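Local coordinates for capsid protein (Turnip yellow mosaic virus, PDB 2FZ2), which self-assembles in 180 copies into the T=3 icosahedral capsid that encloses the single-stranded RNA genome of the virus, at residues 40-45 against 155-160; 31-36 against 177-182. All coordinates share one frame; numbering follows the deposited sequence.

Interaction 1: 40-45 against 155-160; sequences LFAGTK and ISITAQ
Ala42 and Ile157 point their side chains at each other where the end of strand 30-42 meets the end of strand 151-158. The CB of Ala42 lies against the branched side of Ile157, 3.5 Å from its CG1 and 3.8 Å from its CD1. With chi1 at -57°, Ile157 sets CG2 anti to its own backbone N, and this second branch lies 3.9 Å from Ala42 CB and reaches toward the turn, where Lys45 O is as close. Two residues on from Ile157, the methyl of Ala159 packs against the backbone where the chain turns at Gly43 and Thr44: its CB stands 3.3 Å from Gly43 O and 3.7 Å from Lys45 C. The side chains of Thr44 and Lys45 start out away from 155-160, so the turn offers its main chain to this methyl. Ile157 also rests on Thr89 and Val91 of strand 89-97, and its backbone bonds to Ala47, just past the turn. Two alanine methyls, the branched Ile157 and the main chain of the turn make the contact. With no hydrogen bond between the two segments, it depends on close packing, where the chain passes from one sheet of the jelly roll to the other.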
loop_
_atom_site.group_PDB
_atom_site.type_symbol
_atom_site.label_atom_id
_atom_site.label_comp_id
_atom_site.label_asym_id
_atom_site.label_seq_id
_atom_site.Cartn_x
_atom_site.Cartn_y
_atom_site.Cartn_z
ATOM N N LEU D 40 -78.040 62.827 90.409
ATOM C CA LEU D 40 -78.279 63.906 91.346
ATOM C C LEU D 40 -78.466 65.298 90.746
ATOM O O LEU D 40 -77.752 65.687 89.820
ATOM C CB LEU D 40 -77.125 63.936 92.330
ATOM C CG LEU D 40 -77.264 64.958 93.436
ATOM C CD1 LEU D 40 -78.716 64.987 93.969
ATOM C CD2 LEU D 40 -76.269 64.596 94.508
ATOM N N PHE D 41 -79.426 66.043 91.293
ATOM C CA PHE D 41 -79.710 67.405 90.853
ATOM C C PHE D 41 -79.132 68.313 91.922
ATOM O O PHE D 41 -79.824 68.729 92.860
ATOM C CB PHE D 41 -81.207 67.612 90.759
ATOM C CG PHE D 41 -81.830 66.957 89.565
ATOM C CD1 PHE D 41 -81.943 65.578 89.496
ATOM C CD2 PHE D 41 -82.320 67.722 88.513
ATOM C CE1 PHE D 41 -82.537 64.964 88.393
ATOM C CE2 PHE D 41 -82.912 67.120 87.409
ATOM C CZ PHE D 41 -83.022 65.737 87.349
ATOM N N ALA D 42 -77.858 68.637 91.764
ATOM C CA ALA D 42 -77.161 69.413 92.774
ATOM C C ALA D 42 -77.018 70.891 92.589
ATOM O O ALA D 42 -77.434 71.463 91.581
ATOM C CB ALA D 42 -75.783 68.817 92.990
ATOM N N GLY D 43 -76.410 71.486 93.612
ATOM C CA GLY D 43 -76.117 72.901 93.601
ATOM C C GLY D 43 -76.849 73.746 94.611
ATOM O O GLY D 43 -76.404 74.844 94.954
ATOM N N THR D 44 -77.961 73.224 95.100
ATOM C CA THR D 44 -78.791 73.949 96.036
ATOM C C THR D 44 -78.334 73.902 97.480
ATOM O O THR D 44 -78.530 74.857 98.231
ATOM C CB THR D 44 -80.212 73.434 95.941
ATOM O OG1 THR D 44 -80.256 72.335 95.014
ATOM C CG2 THR D 44 -81.125 74.542 95.458
ATOM N N LYS D 45 -77.732 72.787 97.872
ATOM C CA LYS D 45 -77.237 72.610 99.234
ATOM C C LYS D 45 -76.069 71.656 99.140
ATOM O O LYS D 45 -75.947 70.924 98.150
ATOM C CB LYS D 45 -78.329 72.008 100.138
ATOM C CG LYS D 45 -78.886 70.631 99.690
ATOM C CD LYS D 45 -80.398 70.470 99.972
ATOM C CE LYS D 45 -81.209 70.165 98.689
ATOM N NZ LYS D 45 -82.298 71.175 98.408
ATOM N N ILE D 155 -69.789 61.083 94.869
ATOM C CA ILE D 155 -69.995 62.479 94.473
ATOM C C ILE D 155 -70.104 63.406 95.671
ATOM O O ILE D 155 -70.816 63.109 96.636
ATOM C CB ILE D 155 -71.284 62.684 93.670
ATOM C CG1 ILE D 155 -71.296 61.801 92.427
ATOM C CG2 ILE D 155 -71.402 64.134 93.291
ATOM C CD1 ILE D 155 -70.191 62.094 91.494
ATOM N N SER D 156 -69.432 64.548 95.595
ATOM C CA SER D 156 -69.476 65.499 96.690
ATOM C C SER D 156 -69.874 66.868 96.163
ATOM O O SER D 156 -69.310 67.353 95.180
ATOM C CB SER D 156 -68.102 65.561 97.379
ATOM O OG SER D 156 -67.408 66.775 97.101
ATOM N N ILE D 157 -70.854 67.490 96.810
ATOM C CA ILE D 157 -71.293 68.811 96.385
ATOM C C ILE D 157 -71.080 69.825 97.487
ATOM O O ILE D 157 -71.409 69.574 98.650
ATOM C CB ILE D 157 -72.783 68.833 96.019
ATOM C CG1 ILE D 157 -73.072 67.803 94.935
ATOM C CG2 ILE D 157 -73.174 70.199 95.509
ATOM C CD1 ILE D 157 -72.188 67.929 93.754
ATOM N N THR D 158 -70.522 70.971 97.117
ATOM C CA THR D 158 -70.282 72.045 98.066
ATOM C C THR D 158 -70.923 73.257 97.407
ATOM O O THR D 158 -70.372 73.815 96.459
ATOM C CB THR D 158 -68.762 72.261 98.282
ATOM O OG1 THR D 158 -68.082 70.993 98.281
ATOM C CG2 THR D 158 -68.512 72.948 99.607
ATOM N N ALA D 159 -72.099 73.648 97.896
ATOM C CA ALA D 159 -72.851 74.762 97.308
ATOM C C ALA D 159 -72.531 76.143 97.841
ATOM O O ALA D 159 -71.888 76.285 98.886
ATOM C CB ALA D 159 -74.337 74.508 97.453
ATOM N N GLN D 160 -72.994 77.163 97.118
ATOM C CA GLN D 160 -72.766 78.541 97.531
ATOM C C GLN D 160 -73.443 78.830 98.865
ATOM O O GLN D 160 -74.530 78.333 99.142
ATOM C CB GLN D 160 -73.308 79.512 96.488
ATOM C CG GLN D 160 -72.450 80.742 96.303
ATOM C CD GLN D 160 -71.253 80.439 95.440
ATOM O OE1 GLN D 160 -70.120 80.757 95.789
ATOM N NE2 GLN D 160 -71.496 79.807 94.302
#

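Interaction 2: 31-36 against 177-182; sequences IKQPFQ and LSMHSP
Leu177 N donates to Gln33 O at 2.7 Å, a nearly straight bond (167° at the hydrogen) whose donor is tilted from the carbonyl plane. Gln33 N returns a bond to Leu177 O, and Ile31 and Met179 form a second reciprocal pair, with Met179 N 2.9 Å from Ile31 O. Between these two hydrogen-bonded pairs, Lys32 and Ser178 face each other as a non-hydrogen-bonded pair. Lys32 CA also makes a CA-H...O contact with Leu177 O, 3.2 Å away.

On the face of Ile31, Gln33, Leu177 and Met179, the bent methionine chain crosses its neighbours. Met179 CE comes 4.0 Å from Ile31 CD1 and 4.1 Å from Gln33 CG. Leu177 CD1 reaches Gln33 CB, and Leu177 CG approaches the ring of Phe35 at CE2, 4.4 Å away. The bend of Gln33 at chi2 (-86°) carries its amide away from 177-182, and NE2 bonds to Phe65 O of a neighbouring subunit.

Helix 57-63 covers the Gln33, Phe35 and Leu177 part of this face, through Leu62, Ser58 and Val59 respectively; Met179 lies on Tyr66 and Ala69 of strand 66-80. That strand also flanks strand 169-182 on its other edge, bonding Ser178 and His180 through Ser70 and His68.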
loop_
_atom_site.group_PDB
_atom_site.type_symbol
_atom_site.label_atom_id
_atom_site.label_comp_id
_atom_site.label_asym_id
_atom_site.label_seq_id
_atom_site.Cartn_x
_atom_site.Cartn_y
_atom_site.Cartn_z
ATOM N N ILE D 31 -76.289 40.377 73.780
ATOM C CA ILE D 31 -76.769 41.633 73.216
ATOM C C ILE D 31 -76.289 42.699 74.165
ATOM O O ILE D 31 -75.976 42.409 75.317
ATOM C CB ILE D 31 -78.292 41.784 73.172
ATOM C CG1 ILE D 31 -78.885 41.247 74.457
ATOM C CG2 ILE D 31 -78.875 41.147 71.924
ATOM C CD1 ILE D 31 -80.083 42.052 74.895
ATOM N N LYS D 32 -76.241 43.931 73.672
ATOM C CA LYS D 32 -75.820 45.061 74.479
ATOM C C LYS D 32 -77.027 45.990 74.623
ATOM O O LYS D 32 -77.888 46.051 73.736
ATOM C CB LYS D 32 -74.672 45.821 73.796
ATOM C CG LYS D 32 -73.315 45.107 73.764
ATOM C CD LYS D 32 -72.223 45.944 73.033
ATOM C CE LYS D 32 -70.986 45.102 72.636
ATOM N NZ LYS D 32 -70.079 45.784 71.655
ATOM N N GLN D 33 -77.083 46.694 75.750
ATOM C CA GLN D 33 -78.137 47.655 76.033
ATOM C C GLN D 33 -77.440 48.813 76.757
ATOM O O GLN D 33 -76.611 48.587 77.636
ATOM C CB GLN D 33 -79.203 47.029 76.915
ATOM C CG GLN D 33 -80.241 46.252 76.139
ATOM C CD GLN D 33 -81.381 47.114 75.627
ATOM O OE1 GLN D 33 -81.412 48.331 75.826
ATOM N NE2 GLN D 33 -82.332 46.480 74.958
ATOM N N PRO D 34 -77.742 50.066 76.374
ATOM C CA PRO D 34 -77.163 51.281 76.949
ATOM C C PRO D 34 -78.142 51.966 77.879
ATOM O O PRO D 34 -79.273 51.522 77.999
ATOM C CB PRO D 34 -76.914 52.124 75.726
ATOM C CG PRO D 34 -78.122 51.784 74.844
ATOM C CD PRO D 34 -78.655 50.423 75.282
ATOM N N PHE D 35 -77.732 53.073 78.492
ATOM C CA PHE D 35 -78.619 53.778 79.413
ATOM C C PHE D 35 -78.040 55.076 79.951
ATOM O O PHE D 35 -76.867 55.396 79.758
ATOM C CB PHE D 35 -78.861 52.906 80.618
ATOM C CG PHE D 35 -77.602 52.623 81.371
ATOM C CD1 PHE D 35 -77.276 53.347 82.514
ATOM C CD2 PHE D 35 -76.695 51.678 80.895
ATOM C CE1 PHE D 35 -76.061 53.135 83.169
ATOM C CE2 PHE D 35 -75.483 51.459 81.543
ATOM C CZ PHE D 35 -75.166 52.191 82.682
ATOM N N GLN D 36 -78.892 55.806 80.657
ATOM C CA GLN D 36 -78.495 57.026 81.323
ATOM C C GLN D 36 -79.341 57.014 82.579
ATOM O O GLN D 36 -80.569 56.836 82.516
ATOM C CB GLN D 36 -78.805 58.262 80.491
ATOM C CG GLN D 36 -78.430 59.559 81.199
ATOM C CD GLN D 36 -77.966 60.649 80.246
ATOM O OE1 GLN D 36 -78.414 61.792 80.331
ATOM N NE2 GLN D 36 -77.061 60.300 79.333
ATOM N N LEU D 177 -74.159 47.984 78.723
ATOM C CA LEU D 177 -73.745 46.683 79.236
ATOM C C LEU D 177 -74.132 45.527 78.316
ATOM O O LEU D 177 -75.050 45.645 77.504
ATOM C CB LEU D 177 -74.320 46.470 80.647
ATOM C CG LEU D 177 -75.651 47.159 80.907
ATOM C CD1 LEU D 177 -76.652 46.423 80.107
ATOM C CD2 LEU D 177 -76.049 47.149 82.352
ATOM N N SER D 178 -73.404 44.420 78.431
ATOM C CA SER D 178 -73.671 43.240 77.626
ATOM C C SER D 178 -74.306 42.178 78.512
ATOM O O SER D 178 -74.001 42.081 79.697
ATOM C CB SER D 178 -72.372 42.688 77.047
ATOM O OG SER D 178 -71.911 41.602 77.839
ATOM N N MET D 179 -75.180 41.366 77.946
ATOM C CA MET D 179 -75.802 40.332 78.747
ATOM C C MET D 179 -76.133 39.109 77.928
ATOM O O MET D 179 -76.214 39.170 76.693
ATOM C CB MET D 179 -77.069 40.867 79.398
ATOM C CG MET D 179 -77.847 41.825 78.530
ATOM S SD MET D 179 -78.665 43.051 79.548
ATOM C CE MET D 179 -80.290 43.128 78.781
ATOM N N HIS D 180 -76.310 37.993 78.627
ATOM C CA HIS D 180 -76.657 36.745 77.983
ATOM C C HIS D 180 -77.276 35.791 78.983
ATOM O O HIS D 180 -77.457 36.141 80.158
ATOM C CB HIS D 180 -75.424 36.120 77.316
ATOM C CG HIS D 180 -74.311 35.768 78.259
ATOM N ND1 HIS D 180 -74.480 35.665 79.622
ATOM C CD2 HIS D 180 -73.016 35.450 78.018
ATOM C CE1 HIS D 180 -73.338 35.296 80.177
ATOM N NE2 HIS D 180 -72.433 35.159 79.226
ATOM N N SER D 181 -77.619 34.597 78.503
ATOM C CA SER D 181 -78.214 33.562 79.343
ATOM C C SER D 181 -79.504 34.035 79.996
ATOM O O SER D 181 -79.486 34.751 80.993
ATOM C CB SER D 181 -77.223 33.118 80.418
ATOM O OG SER D 181 -75.961 32.786 79.856
ATOM N N PRO D 182 -80.644 33.631 79.434
ATOM C CA PRO D 182 -81.960 34.002 79.943
ATOM C C PRO D 182 -82.238 33.411 81.310
ATOM O O PRO D 182 -81.832 32.295 81.620
ATOM C CB PRO D 182 -82.928 33.461 78.889
ATOM C CG PRO D 182 -82.101 33.107 77.722
ATOM C CD PRO D 182 -80.752 32.770 78.254
#

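In the fold
Strand 30-42 serves both interactions, its beginning in interaction 2 and its end in interaction 1; the centres of the two interactions lie about 31 Å apart on opposite sides of the chain's centre. Interaction 2 pairs it with strand 169-182 inside one sheet, so backbone hydrogen bonds carry the join; interaction 1 sets its end and the following turn against strand 151-158 of the other, four-stranded sheet and the residues just after it, so packing does. Most touching residues of both are buried, though Lys45 is exposed in interaction 1. Along the chain, interaction 1 is nested within the loop closed by interaction 2. Neighbouring subunits reach both, but interaction 2 meets three of them, including hydrogen bonds, placing it in the capsid's subunit interfaces.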